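Local coordinates for protein transferrin (Manduca sexta, PDB 6WB6) that binds and transports iron in the insect, taking up a single ferric ion per molecule together with a carbonate anion, at residues A[168-173]-A[604-609]; A[423-428]-A[599-604]; A[349-354]-A[378-383]; A[367-372]-A[616-621]. All blocks are in the same frame, centred on the assembly; numbering follows the deposited sequence.

Helix 597-611 ties the four contacts together. Interactions 1 and 2 use successive turns of it, share Pro604, and have centres about 8 Å apart. Interaction 3 reaches it by a hydrogen bond from Thr603 OG1 to Pro380 O (2.7 Å). Interaction 4 packs against Leu607 of this helix, Met369 CG lying 3.5 Å from Leu607 CD1, and is joined to interaction 3 by the bond from Ser370 OG to Leu382 O (2.6 Å). In interaction 1 the side chain of Gln609 is about 12 Å from that of Arg120, which lines the carbonate pocket. In interaction 4 the side chain of Leu617 is about 4 Å from that of Asp57, a predicted iron ligand; Tyr90 and Tyr204 are those seen.

Interaction 1 (A[168-173]-A[604-609]); sequences WSPDPK and PLSLAQ
Pro170 and Ser606 mark the nearest backbone approach, CA to CA 5.7 Å, where a loop leading into helix 172-181 of the first transferrin-like half meets helix 597-611 of the second. Pro170 is the wedge. Its CB is directed at the helix and the ring spreads over one turn: CG serves Leu605 and Ser606, CB serves Gln609. CG rests on Leu605 CB at 3.7 Å, the two side chains crossing at about a right angle, and lies 3.5 Å from Ser606 OG, a hydroxyl already bonded to His602 O one turn back. Pro170 CB lies beneath the flat of the Gln609 amide, 3.3 Å from OE1, 3.5 Å from CD and 3.6 Å from NE2; with CD as close as the ends and CB well off the amide plane, the amide lies across it. Gln609 reaches there with chi1 at 97°, displaced from the staggered value near 60°, its chain extended beyond CG. Polar linkage is sparse: a water donates to Pro170 O at 2.9 Å and, weakly, to Gln609 OE1. The loop is shaped from within by an ST turn, in which Asp171 N donates to Ser169 OG at 2.7 Å, nearly straight at 157°. Asp171 then serves as N-cap of the following helix and bonds Thr174 through OD2, while its CB touches Leu605 CD1 more loosely. Beyond the contact, Asp171 OD1 bonds Thr641 OG1, and Leu605 packs on Leu639 and Thr641, so strand 638-641 meets both segments, and Leu607 leans on helix 360-375.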
loop_
_atom_site.group_PDB
_atom_site.type_symbol
_atom_site.label_atom_id
_atom_site.label_comp_id
_atom_site.label_asym_id
_atom_site.label_seq_id
_atom_site.Cartn_x
_atom_site.Cartn_y
_atom_site.Cartn_z
ATOM N N TRP A 168 -4.500 -5.822 10.632
ATOM C CA TRP A 168 -3.830 -7.096 10.385
ATOM C C TRP A 168 -3.780 -7.426 8.894
ATOM O O TRP A 168 -2.821 -8.044 8.413
ATOM C CB TRP A 168 -4.568 -8.209 11.111
ATOM C CG TRP A 168 -4.667 -8.095 12.565
ATOM C CD1 TRP A 168 -4.216 -7.077 13.366
ATOM C CD2 TRP A 168 -5.290 -9.045 13.426
ATOM N NE1 TRP A 168 -4.511 -7.354 14.674
ATOM C CE2 TRP A 168 -5.174 -8.556 14.742
ATOM C CE3 TRP A 168 -5.926 -10.281 13.210
ATOM C CZ2 TRP A 168 -5.685 -9.253 15.840
ATOM C CZ3 TRP A 168 -6.430 -10.958 14.268
ATOM C CH2 TRP A 168 -6.301 -10.459 15.587
ATOM N N SER A 169 -4.834 -7.071 8.171
ATOM C CA SER A 169 -4.863 -7.142 6.729
ATOM C C SER A 169 -5.187 -5.778 6.149
ATOM O O SER A 169 -6.057 -5.082 6.676
ATOM C CB SER A 169 -5.913 -8.148 6.223
ATOM O OG SER A 169 -6.158 -7.923 4.848
ATOM N N PRO A 170 -4.558 -5.397 5.030
ATOM C CA PRO A 170 -5.015 -4.208 4.307
ATOM C C PRO A 170 -6.388 -4.368 3.701
ATOM O O PRO A 170 -6.967 -3.365 3.269
ATOM C CB PRO A 170 -3.953 -4.031 3.216
ATOM C CG PRO A 170 -3.505 -5.431 2.921
ATOM C CD PRO A 170 -3.559 -6.165 4.258
ATOM N N ASP A 171 -6.933 -5.577 3.651
ATOM C CA ASP A 171 -8.264 -5.749 3.107
ATOM C C ASP A 171 -9.262 -5.702 4.249
ATOM O O ASP A 171 -9.211 -6.567 5.136
ATOM C CB ASP A 171 -8.403 -7.060 2.338
ATOM C CG ASP A 171 -9.823 -7.276 1.834
ATOM O OD1 ASP A 171 -10.321 -6.422 1.050
ATOM O OD2 ASP A 171 -10.437 -8.289 2.227
ATOM N N PRO A 172 -10.164 -4.721 4.276
ATOM C CA PRO A 172 -11.034 -4.561 5.452
ATOM C C PRO A 172 -11.803 -5.812 5.817
ATOM O O PRO A 172 -11.839 -6.169 7.003
ATOM C CB PRO A 172 -11.963 -3.408 5.042
ATOM C CG PRO A 172 -11.147 -2.621 3.990
ATOM C CD PRO A 172 -10.309 -3.627 3.292
ATOM N N LYS A 173 -12.388 -6.516 4.835
ATOM C CA LYS A 173 -13.175 -7.705 5.158
ATOM C C LYS A 173 -12.295 -8.817 5.689
ATOM O O LYS A 173 -12.733 -9.606 6.530
ATOM C CB LYS A 173 -13.944 -8.202 3.930
ATOM C CG LYS A 173 -15.084 -7.290 3.510
ATOM N N PRO A 604 0.336 -6.909 -2.810
ATOM C CA PRO A 604 0.026 -5.670 -3.541
ATOM C C PRO A 604 -0.809 -4.687 -2.757
ATOM O O PRO A 604 -0.574 -3.475 -2.879
ATOM C CB PRO A 604 -0.712 -6.165 -4.793
ATOM C CG PRO A 604 -0.884 -7.631 -4.627
ATOM C CD PRO A 604 0.126 -8.104 -3.649
ATOM N N LEU A 605 -1.780 -5.141 -1.951
ATOM C CA LEU A 605 -2.583 -4.161 -1.214
ATOM C C LEU A 605 -1.815 -3.602 -0.026
ATOM O O LEU A 605 -2.102 -2.483 0.430
ATOM C CB LEU A 605 -3.908 -4.753 -0.716
ATOM C CG LEU A 605 -4.926 -5.455 -1.617
ATOM C CD1 LEU A 605 -6.268 -5.505 -0.874
ATOM C CD2 LEU A 605 -5.116 -4.806 -2.971
ATOM N N SER A 606 -0.860 -4.365 0.503
ATOM C CA SER A 606 0.004 -3.806 1.541
ATOM C C SER A 606 0.939 -2.769 0.941
ATOM O O SER A 606 1.232 -1.757 1.573
ATOM C CB SER A 606 0.814 -4.893 2.228
ATOM O OG SER A 606 -0.019 -5.851 2.881
ATOM N N LEU A 607 1.434 -3.021 -0.273
ATOM C CA LEU A 607 2.202 -2.006 -0.986
ATOM C C LEU A 607 1.388 -0.751 -1.203
ATOM O O LEU A 607 1.830 0.350 -0.865
ATOM C CB LEU A 607 2.680 -2.550 -2.332
ATOM C CG LEU A 607 3.918 -3.429 -2.209
ATOM C CD1 LEU A 607 4.240 -4.126 -3.554
ATOM C CD2 LEU A 607 5.071 -2.558 -1.725
ATOM N N ALA A 608 0.208 -0.896 -1.798
ATOM C CA ALA A 608 -0.596 0.264 -2.149
ATOM C C ALA A 608 -0.881 1.108 -0.923
ATOM O O ALA A 608 -0.890 2.340 -0.987
ATOM C CB ALA A 608 -1.903 -0.184 -2.795
ATOM N N GLN A 609 -1.103 0.463 0.215
ATOM C CA GLN A 609 -1.490 1.246 1.379
ATOM C C GLN A 609 -0.266 1.836 2.081
ATOM O O GLN A 609 -0.288 2.993 2.501
ATOM C CB GLN A 609 -2.353 0.392 2.288
ATOM C CG GLN A 609 -1.673 -0.285 3.424
ATOM C CD GLN A 609 -2.689 -0.994 4.315
ATOM O OE1 GLN A 609 -3.907 -0.878 4.102
ATOM N NE2 GLN A 609 -2.197 -1.745 5.301
HETATM O O HOH W 1 -7.112 -1.329 5.325
#

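Interaction 2 (A[423-428]-A[599-604]); sequences PVFHEV and SIAHTP
Val424 and Phe425 press on Ile600, Ala601 and Pro604 where helix 597-611 packs on the antiparallel sheet of strands 405-407, 587-590, 422-428 and 638-641, alpha/beta layering that belongs to the periplasmic-binding-protein-like fold of transferrins. The segment axes approach to 8.1 Å at an angle of 24°. Packing is tight at the start of the strand: Val424 CG1 fits between Ala601 CB (3.7 Å) and Ile600 CG2 (3.8 Å). Its neighbour Phe425 has chi1 of 61°, which sets CG between backbone N and carbonyl carbon, the crowded position, and swings the ring over the helix. From there CD1 lies 3.9 Å from Ala601 CA. The loose part is the far end of the strand, where no side chain from His426 to Val428 comes within 9 Å of the helix segment; even so, all five touching residues are buried, so the contact has no solvent-facing side. An alanine in place of Phe425 would probably open a gap beside Pro604 and leave the indole of Trp588 without its stacking partner. Helix 597-611 kinks at Pro604, whose N makes no bond to the preceding turn, and here the ring tip arrives obliquely, Phe425 CZ lying 3.5 Å from Pro604 CG.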
loop_
_atom_site.group_PDB
_atom_site.type_symbol
_atom_site.label_atom_id
_atom_site.label_comp_id
_atom_site.label_asym_id
_atom_site.label_seq_id
_atom_site.Cartn_x
_atom_site.Cartn_y
_atom_site.Cartn_z
ATOM N N PRO A 423 -11.105 -12.527 -10.803
ATOM C CA PRO A 423 -10.449 -11.305 -10.311
ATOM C C PRO A 423 -10.188 -11.382 -8.826
ATOM O O PRO A 423 -10.998 -11.917 -8.073
ATOM C CB PRO A 423 -11.447 -10.196 -10.646
ATOM C CG PRO A 423 -12.750 -10.858 -10.790
ATOM C CD PRO A 423 -12.506 -12.303 -11.177
ATOM N N VAL A 424 -9.041 -10.848 -8.408
ATOM C CA VAL A 424 -8.651 -10.819 -7.003
ATOM C C VAL A 424 -8.689 -9.409 -6.445
ATOM O O VAL A 424 -9.169 -9.187 -5.328
ATOM C CB VAL A 424 -7.254 -11.450 -6.804
ATOM C CG1 VAL A 424 -6.759 -11.261 -5.340
ATOM C CG2 VAL A 424 -7.272 -12.911 -7.169
ATOM N N PHE A 425 -8.149 -8.448 -7.191
ATOM C CA PHE A 425 -8.200 -7.044 -6.795
ATOM C C PHE A 425 -8.068 -6.208 -8.056
ATOM O O PHE A 425 -7.611 -6.694 -9.101
ATOM C CB PHE A 425 -7.110 -6.695 -5.791
ATOM C CG PHE A 425 -5.716 -6.894 -6.316
ATOM C CD1 PHE A 425 -5.076 -8.111 -6.171
ATOM C CD2 PHE A 425 -5.058 -5.869 -6.975
ATOM C CE1 PHE A 425 -3.801 -8.305 -6.669
ATOM C CE2 PHE A 425 -3.786 -6.064 -7.470
ATOM C CZ PHE A 425 -3.156 -7.278 -7.315
ATOM N N HIS A 426 -8.507 -4.962 -7.946
ATOM C CA HIS A 426 -8.607 -4.048 -9.069
ATOM C C HIS A 426 -8.135 -2.668 -8.627
ATOM O O HIS A 426 -7.990 -2.389 -7.427
ATOM C CB HIS A 426 -10.041 -3.980 -9.582
ATOM C CG HIS A 426 -11.004 -3.518 -8.541
ATOM N ND1 HIS A 426 -11.802 -4.385 -7.826
ATOM C CD2 HIS A 426 -11.269 -2.278 -8.062
ATOM C CE1 HIS A 426 -12.545 -3.693 -6.981
ATOM N NE2 HIS A 426 -12.233 -2.413 -7.101
ATOM N N GLU A 427 -7.903 -1.806 -9.627
ATOM C CA GLU A 427 -7.532 -0.420 -9.399
ATOM C C GLU A 427 -8.735 0.407 -8.991
ATOM O O GLU A 427 -9.863 0.170 -9.430
ATOM C CB GLU A 427 -6.899 0.191 -10.655
ATOM C CG GLU A 427 -5.497 -0.289 -10.877
ATOM C CD GLU A 427 -4.779 0.373 -12.041
ATOM O OE1 GLU A 427 -5.421 1.062 -12.864
ATOM O OE2 GLU A 427 -3.572 0.154 -12.138
ATOM N N VAL A 428 -8.492 1.356 -8.103
ATOM C CA VAL A 428 -9.476 2.380 -7.808
ATOM C C VAL A 428 -8.860 3.736 -8.124
ATOM O O VAL A 428 -7.640 3.911 -8.142
ATOM C CB VAL A 428 -9.976 2.322 -6.350
ATOM C CG1 VAL A 428 -10.791 1.074 -6.145
ATOM C CG2 VAL A 428 -8.830 2.415 -5.366
ATOM N N SER A 599 -3.926 -14.560 0.114
ATOM C CA SER A 599 -2.489 -14.641 -0.115
ATOM C C SER A 599 -2.053 -13.844 -1.344
ATOM O O SER A 599 -0.954 -13.276 -1.357
ATOM C CB SER A 599 -2.074 -16.103 -0.242
ATOM O OG SER A 599 -1.959 -16.692 1.035
ATOM N N ILE A 600 -2.911 -13.747 -2.357
ATOM C CA ILE A 600 -2.542 -13.071 -3.601
ATOM C C ILE A 600 -2.704 -11.564 -3.473
ATOM O O ILE A 600 -1.865 -10.780 -3.943
ATOM C CB ILE A 600 -3.386 -13.632 -4.756
ATOM C CG1 ILE A 600 -2.899 -15.054 -5.081
ATOM C CG2 ILE A 600 -3.316 -12.715 -5.968
ATOM C CD1 ILE A 600 -3.577 -15.667 -6.281
ATOM N N ALA A 601 -3.800 -11.140 -2.875
ATOM C CA ALA A 601 -4.051 -9.721 -2.719
ATOM C C ALA A 601 -3.128 -9.099 -1.685
ATOM O O ALA A 601 -2.864 -7.905 -1.747
ATOM C CB ALA A 601 -5.511 -9.495 -2.309
ATOM N N HIS A 602 -2.631 -9.876 -0.726
ATOM C CA HIS A 602 -2.049 -9.257 0.453
ATOM C C HIS A 602 -0.897 -8.327 0.077
ATOM O O HIS A 602 -0.905 -7.133 0.406
ATOM C CB HIS A 602 -1.577 -10.318 1.451
ATOM C CG HIS A 602 -1.019 -9.726 2.696
ATOM N ND1 HIS A 602 0.317 -9.413 2.838
ATOM C CD2 HIS A 602 -1.627 -9.332 3.839
ATOM C CE1 HIS A 602 0.509 -8.875 4.030
ATOM N NE2 HIS A 602 -0.653 -8.815 4.653
ATOM N N THR A 603 0.116 -8.856 -0.594
ATOM C CA THR A 603 1.312 -8.049 -0.829
ATOM C C THR A 603 1.035 -6.821 -1.682
ATOM O O THR A 603 1.475 -5.721 -1.298
ATOM C CB THR A 603 2.429 -8.910 -1.418
ATOM O OG1 THR A 603 2.988 -9.720 -0.378
ATOM C CG2 THR A 603 3.548 -8.056 -2.050
ATOM N N PRO A 604 0.336 -6.909 -2.810
ATOM C CA PRO A 604 0.026 -5.670 -3.541
ATOM C C PRO A 604 -0.809 -4.687 -2.757
ATOM O O PRO A 604 -0.574 -3.475 -2.879
ATOM C CB PRO A 604 -0.712 -6.165 -4.793
ATOM C CG PRO A 604 -0.884 -7.631 -4.627
ATOM C CD PRO A 604 0.126 -8.104 -3.649
#

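Interaction 3 (A[349-354]-A[378-383]); sequences PELVVR and IRPILD
A beta-alpha-beta unit, strand 352-357, helix 360-375 and strand 381-386, brings its two strands side by side here as a parallel pair in the register Val352-Ile381, Val353-Leu382 and Arg354-Asp383. Val353 takes both bonds of a parallel pattern: its N donates to Ile381 O at 2.9 Å, the donor nearly along the C=O axis, and its O receives Asp383 N at 2.7 Å with a straight 170° at the hydrogen. The entry end is slacker. Ile381 N reaches Leu351 O only at 3.3 Å and 138°, and a water inserted beside this bond donates to Leu351 O and accepts from Ile381 N at 3.0 Å, consistent with strands that are still converging. On the face carrying Val352 and Asp383, Val352 CG1 is pressed to 3.3 Å from Asp383 CB. Arg354 begins on that face, CG passing Asp383 CB, but its chain bends at chi3 and leads the guanidinium away to a salt bridge with Asp403 and a bond to Asn400 O; NE and Asp383 OD2 stay 6.3 Å apart. The opposite face is apolar and buried. Val353 CG1 sits between backbone N and carbonyl carbon (chi1 61°), a setting from which it meets both Pro380 CG at 3.9 Å and Leu382 CD1 at 4.0 Å. Pro380 follows a cis peptide bond and lies alongside Leu351. Adjacent parallel strands joined through an intervening helix make this a beta-alpha-beta crossover, an element of the periplasmic-binding-protein-like fold shared by transferrins.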
loop_
_atom_site.group_PDB
_atom_site.type_symbol
_atom_site.label_atom_id
_atom_site.label_comp_id
_atom_site.label_asym_id
_atom_site.label_seq_id
_atom_site.Cartn_x
_atom_site.Cartn_y
_atom_site.Cartn_z
ATOM N N PRO A 349 8.805 -23.920 2.888
ATOM C CA PRO A 349 9.184 -23.033 1.778
ATOM C C PRO A 349 8.595 -21.630 1.955
ATOM O O PRO A 349 7.382 -21.530 2.117
ATOM C CB PRO A 349 8.579 -23.728 0.560
ATOM C CG PRO A 349 7.340 -24.403 1.106
ATOM C CD PRO A 349 7.620 -24.729 2.562
ATOM N N GLU A 350 9.410 -20.574 1.928
ATOM C CA GLU A 350 8.854 -19.230 2.024
ATOM C C GLU A 350 7.876 -18.990 0.870
ATOM O O GLU A 350 8.169 -19.283 -0.293
ATOM C CB GLU A 350 9.983 -18.195 2.026
ATOM C CG GLU A 350 11.075 -18.422 3.116
ATOM C CD GLU A 350 10.613 -18.133 4.550
ATOM O OE1 GLU A 350 11.344 -18.502 5.486
ATOM O OE2 GLU A 350 9.537 -17.535 4.747
ATOM N N LEU A 351 6.695 -18.477 1.188
ATOM C CA LEU A 351 5.678 -18.347 0.155
ATOM C C LEU A 351 6.046 -17.221 -0.794
ATOM O O LEU A 351 6.533 -16.171 -0.379
ATOM C CB LEU A 351 4.298 -18.089 0.757
ATOM C CG LEU A 351 3.186 -17.982 -0.288
ATOM C CD1 LEU A 351 3.012 -19.296 -1.065
ATOM C CD2 LEU A 351 1.892 -17.565 0.342
ATOM N N VAL A 352 5.799 -17.442 -2.079
ATOM C CA VAL A 352 6.122 -16.474 -3.120
ATOM C C VAL A 352 4.872 -16.261 -3.946
ATOM O O VAL A 352 4.165 -17.216 -4.272
ATOM C CB VAL A 352 7.287 -16.959 -4.007
ATOM C CG1 VAL A 352 7.488 -16.031 -5.215
ATOM C CG2 VAL A 352 8.557 -17.073 -3.186
ATOM N N VAL A 353 4.581 -15.009 -4.255
ATOM C CA VAL A 353 3.517 -14.654 -5.172
ATOM C C VAL A 353 4.175 -14.150 -6.459
ATOM O O VAL A 353 5.001 -13.221 -6.435
ATOM C CB VAL A 353 2.566 -13.626 -4.549
ATOM C CG1 VAL A 353 3.282 -12.329 -4.207
ATOM C CG2 VAL A 353 1.386 -13.356 -5.465
ATOM N N ARG A 354 3.844 -14.794 -7.570
ATOM C CA ARG A 354 4.486 -14.531 -8.859
ATOM C C ARG A 354 3.533 -13.686 -9.686
ATOM O O ARG A 354 2.453 -14.154 -10.064
ATOM C CB ARG A 354 4.830 -15.822 -9.597
ATOM C CG ARG A 354 5.677 -16.793 -8.809
ATOM C CD ARG A 354 5.668 -18.154 -9.447
ATOM N NE ARG A 354 4.331 -18.753 -9.331
ATOM C CZ ARG A 354 3.953 -19.882 -9.921
ATOM N NH1 ARG A 354 4.804 -20.553 -10.695
ATOM N NH2 ARG A 354 2.708 -20.326 -9.763
ATOM N N ILE A 378 6.754 -6.977 4.027
ATOM C CA ILE A 378 5.529 -7.421 3.365
ATOM C C ILE A 378 5.791 -8.816 2.832
ATOM O O ILE A 378 6.844 -9.064 2.240
ATOM C CB ILE A 378 5.123 -6.463 2.244
ATOM C CG1 ILE A 378 4.855 -5.081 2.826
ATOM C CG2 ILE A 378 3.907 -6.980 1.468
ATOM C CD1 ILE A 378 4.446 -4.079 1.748
ATOM N N ARG A 379 4.861 -9.741 3.116
ATOM C CA ARG A 379 5.009 -11.171 2.839
ATOM C C ARG A 379 3.631 -11.660 2.410
ATOM O O ARG A 379 2.627 -11.350 3.084
ATOM C CB ARG A 379 5.495 -11.968 4.046
ATOM C CG ARG A 379 6.830 -11.525 4.599
ATOM C CD ARG A 379 7.976 -11.925 3.701
ATOM N NE ARG A 379 9.256 -11.680 4.351
ATOM C CZ ARG A 379 9.861 -10.492 4.427
ATOM N NH1 ARG A 379 9.306 -9.414 3.879
ATOM N NH2 ARG A 379 11.035 -10.394 5.050
ATOM N N PRO A 380 3.533 -12.442 1.335
ATOM C CA PRO A 380 4.518 -13.139 0.498
ATOM C C PRO A 380 5.511 -12.286 -0.299
ATOM O O PRO A 380 5.243 -11.155 -0.725
ATOM C CB PRO A 380 3.635 -13.927 -0.481
ATOM C CG PRO A 380 2.345 -13.203 -0.508
ATOM C CD PRO A 380 2.154 -12.708 0.885
ATOM N N ILE A 381 6.688 -12.882 -0.477
ATOM C CA ILE A 381 7.705 -12.317 -1.349
ATOM C C ILE A 381 7.146 -12.221 -2.746
ATOM O O ILE A 381 6.500 -13.155 -3.245
ATOM C CB ILE A 381 8.965 -13.200 -1.327
ATOM C CG1 ILE A 381 9.602 -13.161 0.058
ATOM C CG2 ILE A 381 9.977 -12.765 -2.386
ATOM C CD1 ILE A 381 10.372 -14.419 0.395
ATOM N N LEU A 382 7.411 -11.106 -3.399
ATOM C CA LEU A 382 6.934 -10.895 -4.757
ATOM C C LEU A 382 7.977 -11.423 -5.738
ATOM O O LEU A 382 9.150 -11.028 -5.698
ATOM C CB LEU A 382 6.635 -9.417 -4.996
ATOM C CG LEU A 382 6.166 -8.993 -6.376
ATOM C CD1 LEU A 382 4.774 -9.496 -6.661
ATOM C CD2 LEU A 382 6.206 -7.481 -6.455
ATOM N N ASP A 383 7.560 -12.322 -6.605
ATOM C CA ASP A 383 8.413 -12.703 -7.712
ATOM C C ASP A 383 7.806 -12.168 -8.996
ATOM O O ASP A 383 6.631 -11.799 -9.048
ATOM C CB ASP A 383 8.608 -14.206 -7.759
ATOM C CG ASP A 383 9.706 -14.617 -8.701
ATOM O OD1 ASP A 383 10.365 -13.717 -9.279
ATOM O OD2 ASP A 383 9.915 -15.837 -8.854
HETATM O O HOH W 2 7.033 -14.897 1.786
#

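Interaction 4 (A[367-372]-A[616-621]); sequences RAMSVF and DLFNIY
Phe618 packs on Ala368, Met369 and Phe372, joining helix 360-375, the helical arm of a beta-alpha-beta unit, to the irregular segment 616-621 that follows helix 597-611. The Phe618 side chain can be traced outward. CB stands over one face of the Phe372 ring, 4.0 Å from its centroid and 12° off the normal, a CH-pi contact. Beyond CB, chi1 of -177° carries CG anti to the backbone N and sends the ring past Phe372 toward the preceding helical turn. The two rings are near parallel (17°) but slid apart, with centroids 5.9 Å from each other and little overlap, so the evidence favours CH-pi contact over stacking. Farther out, the two sides of the Phe618 ring part among helix atoms: CE1 touches Ala368 CB at 3.9 Å and Met369 N at 3.7 Å, while CE2 turns to Met369 CB and CG. The tip, Phe618 CZ, is 3.6 Å from Met369 CB. Met369 CA lies over a face of the ring, 4.1 Å from its centroid, adding a second CH-pi contact. An alanine at Phe618 would probably leave a gap against the helix and deprive Met369 of the ring that its CA covers and that its CB and sulfur touch. Phe372 is also met obliquely by Leu617 CB, and Val40 of helix 39-47 touches both Phe372 and Phe618, so the first transferrin-like half borders this buried core. The Met-aromatic approach is likewise oblique, Met369 SD lying 5.2 Å from the Phe618 centroid, and the same SD touches Ile620 CD1 at 4.1 Å.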
loop_
_atom_site.group_PDB
_atom_site.type_symbol
_atom_site.label_atom_id
_atom_site.label_comp_id
_atom_site.label_asym_id
_atom_site.label_seq_id
_atom_site.Cartn_x
_atom_site.Cartn_y
_atom_site.Cartn_z
ATOM N N ARG A 367 10.626 -6.041 -10.196
ATOM C CA ARG A 367 11.766 -6.459 -9.386
ATOM C C ARG A 367 12.161 -5.393 -8.372
ATOM O O ARG A 367 12.565 -5.728 -7.257
ATOM C CB ARG A 367 12.951 -6.801 -10.276
ATOM C CG ARG A 367 12.760 -8.156 -10.967
ATOM C CD ARG A 367 13.938 -8.507 -11.895
ATOM N NE ARG A 367 13.769 -9.845 -12.456
ATOM C CZ ARG A 367 14.314 -10.255 -13.594
ATOM N NH1 ARG A 367 15.074 -9.422 -14.310
ATOM N NH2 ARG A 367 14.094 -11.501 -14.016
ATOM N N ALA A 368 12.106 -4.110 -8.753
ATOM C CA ALA A 368 12.408 -3.055 -7.787
ATOM C C ALA A 368 11.323 -3.003 -6.720
ATOM O O ALA A 368 11.614 -2.852 -5.533
ATOM C CB ALA A 368 12.554 -1.702 -8.498
ATOM N N MET A 369 10.075 -3.202 -7.129
ATOM C CA MET A 369 8.974 -3.291 -6.181
ATOM C C MET A 369 9.124 -4.493 -5.256
ATOM O O MET A 369 8.807 -4.411 -4.067
ATOM C CB MET A 369 7.663 -3.357 -6.951
ATOM C CG MET A 369 6.430 -3.380 -6.117
ATOM S SD MET A 369 5.019 -2.914 -7.116
ATOM C CE MET A 369 5.203 -4.032 -8.498
ATOM N N SER A 370 9.591 -5.629 -5.775
ATOM C CA SER A 370 9.745 -6.806 -4.926
ATOM C C SER A 370 10.775 -6.568 -3.842
ATOM O O SER A 370 10.567 -6.948 -2.695
ATOM C CB SER A 370 10.165 -8.026 -5.737
ATOM O OG SER A 370 10.583 -9.016 -4.856
ATOM N N VAL A 371 11.930 -6.006 -4.207
ATOM C CA VAL A 371 12.976 -5.804 -3.215
ATOM C C VAL A 371 12.519 -4.799 -2.168
ATOM O O VAL A 371 12.799 -4.951 -0.977
ATOM C CB VAL A 371 14.283 -5.365 -3.890
ATOM C CG1 VAL A 371 15.382 -5.403 -2.900
ATOM C CG2 VAL A 371 14.648 -6.305 -5.011
ATOM N N PHE A 372 11.771 -3.785 -2.586
ATOM C CA PHE A 372 11.251 -2.836 -1.617
ATOM C C PHE A 372 10.265 -3.522 -0.669
ATOM O O PHE A 372 10.409 -3.449 0.562
ATOM C CB PHE A 372 10.592 -1.667 -2.345
ATOM C CG PHE A 372 9.922 -0.710 -1.422
ATOM C CD1 PHE A 372 10.673 0.178 -0.681
ATOM C CD2 PHE A 372 8.560 -0.699 -1.291
ATOM C CE1 PHE A 372 10.064 1.049 0.197
ATOM C CE2 PHE A 372 7.949 0.161 -0.410
ATOM C CZ PHE A 372 8.705 1.042 0.325
ATOM N N ASP A 616 7.544 8.757 -2.340
ATOM C CA ASP A 616 8.962 9.082 -2.435
ATOM C C ASP A 616 9.832 7.871 -2.156
ATOM O O ASP A 616 10.969 7.810 -2.626
ATOM C CB ASP A 616 9.311 10.193 -1.455
ATOM C CG ASP A 616 8.895 9.873 -0.041
ATOM O OD1 ASP A 616 7.845 9.226 0.127
ATOM O OD2 ASP A 616 9.600 10.268 0.904
ATOM N N LEU A 617 9.323 6.911 -1.378
ATOM C CA LEU A 617 10.079 5.693 -1.104
ATOM C C LEU A 617 10.085 4.770 -2.313
ATOM O O LEU A 617 11.127 4.233 -2.697
ATOM C CB LEU A 617 9.477 4.956 0.090
ATOM C CG LEU A 617 9.718 5.505 1.499
ATOM C CD1 LEU A 617 8.908 4.678 2.428
ATOM C CD2 LEU A 617 11.215 5.491 1.877
ATOM N N PHE A 618 8.913 4.519 -2.864
ATOM C CA PHE A 618 8.773 3.762 -4.089
ATOM C C PHE A 618 7.555 4.327 -4.786
ATOM O O PHE A 618 6.482 4.427 -4.184
ATOM C CB PHE A 618 8.624 2.269 -3.854
ATOM C CG PHE A 618 8.561 1.484 -5.130
ATOM C CD1 PHE A 618 9.717 1.203 -5.835
ATOM C CD2 PHE A 618 7.349 1.075 -5.647
ATOM C CE1 PHE A 618 9.682 0.504 -7.012
ATOM C CE2 PHE A 618 7.299 0.368 -6.844
ATOM C CZ PHE A 618 8.461 0.082 -7.525
ATOM N N ASN A 619 7.734 4.740 -6.037
ATOM C CA ASN A 619 6.692 5.445 -6.755
ATOM C C ASN A 619 5.891 4.387 -7.499
ATOM O O ASN A 619 6.087 4.122 -8.691
ATOM C CB ASN A 619 7.307 6.485 -7.675
ATOM C CG ASN A 619 6.289 7.456 -8.208
ATOM O OD1 ASN A 619 5.102 7.367 -7.891
ATOM N ND2 ASN A 619 6.748 8.400 -9.019
ATOM N N ILE A 620 4.999 3.740 -6.751
ATOM C CA ILE A 620 4.281 2.589 -7.278
ATOM C C ILE A 620 3.430 2.983 -8.482
ATOM O O ILE A 620 3.308 2.216 -9.433
ATOM C CB ILE A 620 3.448 1.919 -6.166
ATOM C CG1 ILE A 620 2.770 0.658 -6.705
ATOM C CG2 ILE A 620 2.424 2.860 -5.565
ATOM C CD1 ILE A 620 2.252 -0.290 -5.616
ATOM N N TYR A 621 2.840 4.179 -8.471
ATOM C CA TYR A 621 1.988 4.618 -9.570
ATOM C C TYR A 621 2.654 5.629 -10.494
ATOM O O TYR A 621 1.987 6.162 -11.371
ATOM C CB TYR A 621 0.686 5.223 -9.033
ATOM C CG TYR A 621 -0.018 4.377 -8.003
ATOM C CD1 TYR A 621 -0.248 3.033 -8.218
ATOM C CD2 TYR A 621 -0.431 4.926 -6.804
ATOM C CE1 TYR A 621 -0.878 2.260 -7.287
ATOM C CE2 TYR A 621 -1.071 4.158 -5.860
ATOM C CZ TYR A 621 -1.289 2.822 -6.108
ATOM O OH TYR A 621 -1.914 2.029 -5.184
#